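Local coordinates for putative uncharacterized protein (Vibrio cholerae, PDB 4G7X) that probably serves as the receptor-binding N-terminal domain of the CTXphi phage minor coat protein pIII, which engages the periplasmic part of TolA in the host bacterium during infection, at residues 26-34 against 51-59. Sequence-based numbering, arbitrary orientation.
Sequences FGFGSPIVQ and GFVWSCLSN
Segment 26-34 passes alongside strand 51-59 with no backbone hydrogen bond between them; the CA atoms of Phe-28 and Cys-56 lie 6.5 Å apart and those of Ile-32 and Trp-54 7.0 Å. A type II turn, Gly-27 to Ser-30, carries the chain out of its strand, with Gly-27 O accepting from both N and OG of Ser-30 on one face of its carbonyl plane.

The contact is built around the indole of Trp-54, which projects toward the loop with CG anti to the backbone N (chi1 171°). Ile-32 runs across one face of it, in the opposite direction to the indole: CG1 sits 3.7 Å from the centroid of the five-membered ring, only 8° off the normal, a CH-pi contact, while CG2 lies 3.7 Å from CD2 of Trp-54. At the six-membered end, Trp-54 CH2 comes to 3.2 Å from Pro-31 O, and the Phe-26 ring lies nearly parallel, its plane 27° from that of the indole six-membered ring, but slid aside so that the two barely overlap. Val-33 CG2 covers a face of that phenyl. Further along, Ile-32 CD1 reaches CD1 of Phe-52, and the Gln-34 amide, folded back to bond Ile-32 O through NE2 (2.8 Å), stands nearly perpendicular to the Phe-52 ring, with NE2 above one face toward its rim. The CE2 corner of the Phe-28 ring meets the backbone beyond Cys-56, 3.4 Å from Leu-57 O.

Strand 51-59 pairs antiparallel with 41-48 and 64-71, the latter linked by the Cys-56–Cys-65 disulfide and contributing Tyr-69 to the Trp-54 packing. Val-53 and Leu-57, turned away from the loop, pack on the chain of another protein, so the 26-34 loop lines the reverse side of a partner-binding strand.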
ATOM      1  N   PHE A  26      -7.545  -8.401   5.009  1.00  7.50           N
ATOM      2  CA  PHE A  26      -8.325  -9.220   5.934  1.00  7.41           C
ATOM      3  C   PHE A  26      -9.538  -9.776   5.218  1.00  7.47           C
ATOM      4  O   PHE A  26      -9.873  -9.350   4.106  1.00  7.41           O
ATOM      5  CB  PHE A  26      -8.764  -8.402   7.154  1.00  7.25           C
ATOM      6  CG  PHE A  26      -7.626  -7.745   7.878  1.00  7.21           C
ATOM      7  CD1 PHE A  26      -6.907  -8.442   8.841  1.00  7.13           C
ATOM      8  CD2 PHE A  26      -7.250  -6.442   7.569  1.00  7.16           C
ATOM      9  CE1 PHE A  26      -5.843  -7.846   9.500  1.00  7.22           C
ATOM     10  CE2 PHE A  26      -6.183  -5.841   8.220  1.00  7.20           C
ATOM     11  CZ  PHE A  26      -5.479  -6.542   9.187  1.00  7.17           C
ATOM     12  N   GLY A  27     -10.201 -10.728   5.863  1.00  7.75           N
ATOM     13  CA  GLY A  27     -11.430 -11.279   5.326  1.00  8.25           C
ATOM     14  C   GLY A  27     -12.548 -10.261   5.243  1.00  8.65           C
ATOM     15  O   GLY A  27     -12.582  -9.283   5.997  1.00  8.49           O
ATOM     16  N   PHE A  28     -13.463 -10.488   4.308  1.00  9.17           N
ATOM     17  CA  PHE A  28     -14.636  -9.646   4.146  1.00  9.90           C
ATOM     18  C   PHE A  28     -15.444  -9.630   5.441  1.00  9.94           C
ATOM     19  O   PHE A  28     -15.516 -10.640   6.151  1.00 10.23           O
ATOM     20  CB  PHE A  28     -15.477 -10.198   2.998  1.00 10.61           C
ATOM     21  CG  PHE A  28     -16.447  -9.214   2.412  1.00 11.40           C
ATOM     22  CD1 PHE A  28     -17.815  -9.464   2.468  1.00 11.93           C
ATOM     23  CD2 PHE A  28     -16.001  -8.050   1.781  1.00 11.75           C
ATOM     24  CE1 PHE A  28     -18.721  -8.570   1.917  1.00 12.35           C
ATOM     25  CE2 PHE A  28     -16.903  -7.151   1.231  1.00 12.20           C
ATOM     26  CZ  PHE A  28     -18.267  -7.412   1.300  1.00 12.29           C
ATOM     27  N   GLY A  29     -16.014  -8.472   5.768  1.00  9.83           N
ATOM     28  CA  GLY A  29     -16.832  -8.344   6.975  1.00  9.81           C
ATOM     29  C   GLY A  29     -16.033  -8.292   8.267  1.00  9.44           C
ATOM     30  O   GLY A  29     -16.584  -8.433   9.356  1.00  9.66           O
ATOM     31  N   SER A  30     -14.724  -8.090   8.161  1.00  9.12           N
ATOM     32  CA  SER A  30     -13.904  -7.907   9.352  1.00  8.70           C
ATOM     33  C   SER A  30     -14.252  -6.579  10.010  1.00  8.51           C
ATOM     34  O   SER A  30     -14.572  -5.613   9.316  1.00  8.56           O
ATOM     35  CB  SER A  30     -12.419  -7.874   8.987  1.00  8.51           C
ATOM     36  OG  SER A  30     -11.942  -9.153   8.617  1.00  8.40           O
ATOM     37  N   PRO A  31     -14.174  -6.522  11.350  1.00  8.38           N
ATOM     38  CA  PRO A  31     -14.155  -5.216  11.990  1.00  8.26           C
ATOM     39  C   PRO A  31     -12.884  -4.500  11.553  1.00  8.17           C
ATOM     40  O   PRO A  31     -11.987  -5.128  10.971  1.00  8.21           O
ATOM     41  CB  PRO A  31     -14.083  -5.565  13.474  1.00  8.52           C
ATOM     42  CG  PRO A  31     -13.330  -6.853  13.493  1.00  8.66           C
ATOM     43  CD  PRO A  31     -13.844  -7.600  12.297  1.00  8.69           C
ATOM     44  N   ILE A  32     -12.804  -3.201  11.805  1.00  7.86           N
ATOM     45  CA  ILE A  32     -11.596  -2.456  11.486  1.00  7.94           C
ATOM     46  C   ILE A  32     -10.504  -2.905  12.446  1.00  7.93           C
ATOM     47  O   ILE A  32     -10.472  -2.505  13.610  1.00  8.26           O
ATOM     48  CB  ILE A  32     -11.816  -0.933  11.541  1.00  8.00           C
ATOM     49  CG1 ILE A  32     -12.990  -0.536  10.638  1.00  8.07           C
ATOM     50  CG2 ILE A  32     -10.540  -0.209  11.120  1.00  8.07           C
ATOM     51  CD1 ILE A  32     -13.265   0.954  10.577  1.00  8.28           C
ATOM     52  N   VAL A  33      -9.623  -3.769  11.950  1.00  7.77           N
ATOM     53  CA  VAL A  33      -8.591  -4.373  12.780  1.00  7.83           C
ATOM     54  C   VAL A  33      -7.689  -3.273  13.345  1.00  7.91           C
ATOM     55  O   VAL A  33      -7.140  -2.465  12.603  1.00  7.80           O
ATOM     56  CB  VAL A  33      -7.816  -5.459  11.995  1.00  7.69           C
ATOM     57  CG1 VAL A  33      -6.697  -6.044  12.837  1.00  7.83           C
ATOM     58  CG2 VAL A  33      -8.766  -6.568  11.554  1.00  7.74           C
ATOM     59  N   GLN A  34      -7.587  -3.225  14.669  1.00  8.15           N
ATOM     60  CA  GLN A  34      -6.979  -2.085  15.362  1.00  8.51           C
ATOM     61  C   GLN A  34      -5.470  -2.191  15.513  1.00  8.54           C
ATOM     62  O   GLN A  34      -4.743  -1.222  15.297  1.00  8.41           O
ATOM     63  CB  GLN A  34      -7.631  -1.896  16.737  1.00  8.83           C
ATOM     64  CG  GLN A  34      -9.103  -1.503  16.659  1.00  9.40           C
ATOM     65  CD  GLN A  34      -9.303  -0.119  16.078  1.00  9.79           C
ATOM     66  OE1 GLN A  34      -8.906   0.877  16.682  1.00 10.80           O
ATOM     67  NE2 GLN A  34      -9.905  -0.044  14.901  1.00  9.91           N
ATOM     68  N   GLY A  51     -11.453   9.598   8.827  1.00 11.51           N
ATOM     69  CA  GLY A  51     -11.694   8.405   9.637  1.00 10.36           C
ATOM     70  C   GLY A  51     -10.580   7.398   9.459  1.00  9.53           C
ATOM     71  O   GLY A  51      -9.510   7.730   8.941  1.00  9.34           O
ATOM     72  N   PHE A  52     -10.823   6.164   9.889  1.00  8.78           N
ATOM     73  CA  PHE A  52      -9.833   5.111   9.700  1.00  8.46           C
ATOM     74  C   PHE A  52      -9.567   4.897   8.217  1.00  8.01           C
ATOM     75  O   PHE A  52     -10.485   4.953   7.400  1.00  8.05           O
ATOM     76  CB  PHE A  52     -10.296   3.813  10.361  1.00  8.57           C
ATOM     77  CG  PHE A  52     -10.345   3.891  11.856  1.00  8.81           C
ATOM     78  CD1 PHE A  52     -11.565   3.891  12.526  1.00  9.08           C
ATOM     79  CD2 PHE A  52      -9.173   3.994  12.591  1.00  9.05           C
ATOM     80  CE1 PHE A  52     -11.602   3.974  13.912  1.00  9.28           C
ATOM     81  CE2 PHE A  52      -9.203   4.082  13.974  1.00  9.24           C
ATOM     82  CZ  PHE A  52     -10.422   4.074  14.636  1.00  9.31           C
ATOM     83  N   VAL A  53      -8.303   4.672   7.874  1.00  7.72           N
ATOM     84  CA  VAL A  53      -7.923   4.444   6.483  1.00  7.55           C
ATOM     85  C   VAL A  53      -8.107   2.954   6.189  1.00  7.38           C
ATOM     86  O   VAL A  53      -7.166   2.162   6.253  1.00  7.41           O
ATOM     87  CB  VAL A  53      -6.491   4.928   6.185  1.00  7.58           C
ATOM     88  CG1 VAL A  53      -6.232   4.887   4.687  1.00  7.82           C
ATOM     89  CG2 VAL A  53      -6.284   6.341   6.722  1.00  7.61           C
ATOM     90  N   TRP A  54      -9.348   2.610   5.862  1.00  7.19           N
ATOM     91  CA  TRP A  54      -9.848   1.240   5.839  1.00  7.35           C
ATOM     92  C   TRP A  54     -10.996   1.159   4.882  1.00  7.66           C
ATOM     93  O   TRP A  54     -11.829   2.062   4.837  1.00  7.82           O
ATOM     94  CB  TRP A  54     -10.340   0.861   7.235  1.00  7.00           C
ATOM     95  CG  TRP A  54     -11.084  -0.449   7.301  1.00  6.71           C
ATOM     96  CD1 TRP A  54     -12.422  -0.685   6.989  1.00  6.67           C
ATOM     97  CD2 TRP A  54     -10.550  -1.752   7.706  1.00  6.62           C
ATOM     98  NE1 TRP A  54     -12.741  -2.005   7.159  1.00  6.67           N
ATOM     99  CE2 TRP A  54     -11.662  -2.703   7.593  1.00  6.56           C
ATOM    100  CE3 TRP A  54      -9.310  -2.208   8.134  1.00  6.49           C
ATOM    101  CZ2 TRP A  54     -11.514  -4.041   7.915  1.00  6.60           C
ATOM    102  CZ3 TRP A  54      -9.169  -3.563   8.447  1.00  6.58           C
ATOM    103  CH2 TRP A  54     -10.245  -4.457   8.334  1.00  6.52           C
ATOM    104  N   SER A  55     -11.074   0.069   4.121  1.00  8.17           N
ATOM    105  CA  SER A  55     -12.260  -0.198   3.308  1.00  8.86           C
ATOM    106  C   SER A  55     -12.427  -1.685   3.042  1.00  9.30           C
ATOM    107  O   SER A  55     -11.460  -2.439   3.100  1.00  9.39           O
ATOM    108  CB  SER A  55     -12.219   0.590   1.993  1.00  9.10           C
ATOM    109  OG  SER A  55     -11.106   0.224   1.199  1.00  9.59           O
ATOM    110  N   CYS A  56     -13.663  -2.100   2.775  1.00 10.25           N
ATOM    111  CA  CYS A  56     -13.940  -3.469   2.332  1.00 11.28           C
ATOM    112  C   CYS A  56     -14.464  -3.435   0.896  1.00 12.15           C
ATOM    113  O   CYS A  56     -15.249  -2.548   0.537  1.00 13.02           O
ATOM    114  CB  CYS A  56     -14.900  -4.194   3.286  1.00 11.30           C
ATOM    115  SG  CYS A  56     -14.297  -4.317   4.995  1.00 11.43           S
ATOM    116  N   LEU A  57     -14.009  -4.392   0.089  0.50 12.48           N
ATOM    117  CA  LEU A  57     -14.320  -4.447  -1.339  0.50 12.93           C
ATOM    118  C   LEU A  57     -14.824  -5.828  -1.747  0.50 13.41           C
ATOM    119  O   LEU A  57     -14.484  -6.831  -1.123  0.50 13.51           O
ATOM    120  CB  LEU A  57     -13.080  -4.115  -2.174  0.50 12.86           C
ATOM    121  CG  LEU A  57     -12.159  -2.973  -1.748  0.50 12.70           C
ATOM    122  CD1 LEU A  57     -11.335  -3.379  -0.537  0.50 12.53           C
ATOM    123  CD2 LEU A  57     -11.248  -2.588  -2.902  0.50 12.61           C
ATOM    124  N   SER A  58     -15.627  -5.861  -2.807  1.00 14.05           N
ATOM    125  CA  SER A  58     -16.084  -7.109  -3.411  1.00 15.22           C
ATOM    126  C   SER A  58     -15.941  -6.949  -4.919  1.00 15.81           C
ATOM    127  O   SER A  58     -16.744  -6.268  -5.558  1.00 16.41           O
ATOM    128  CB  SER A  58     -17.533  -7.394  -3.025  1.00 15.50           C
ATOM    129  OG  SER A  58     -17.972  -8.628  -3.567  1.00 16.54           O
ATOM    130  N   ASN A  59     -14.896  -7.557  -5.476  1.00 16.48           N
ATOM    131  CA  ASN A  59     -14.571  -7.389  -6.893  1.00 17.17           C
ATOM    132  C   ASN A  59     -13.792  -8.575  -7.474  1.00 17.56           C
ATOM    133  O   ASN A  59     -13.841  -9.682  -6.932  1.00 17.85           O
ATOM    134  CB  ASN A  59     -13.821  -6.062  -7.117  1.00 17.33           C
ATOM    135  CG  ASN A  59     -12.538  -5.959  -6.309  1.00 17.27           C
ATOM    136  OD1 ASN A  59     -11.877  -6.958  -6.031  1.00 17.07           O
ATOM    137  ND2 ASN A  59     -12.170  -4.735  -5.946  1.00 17.57           N
TER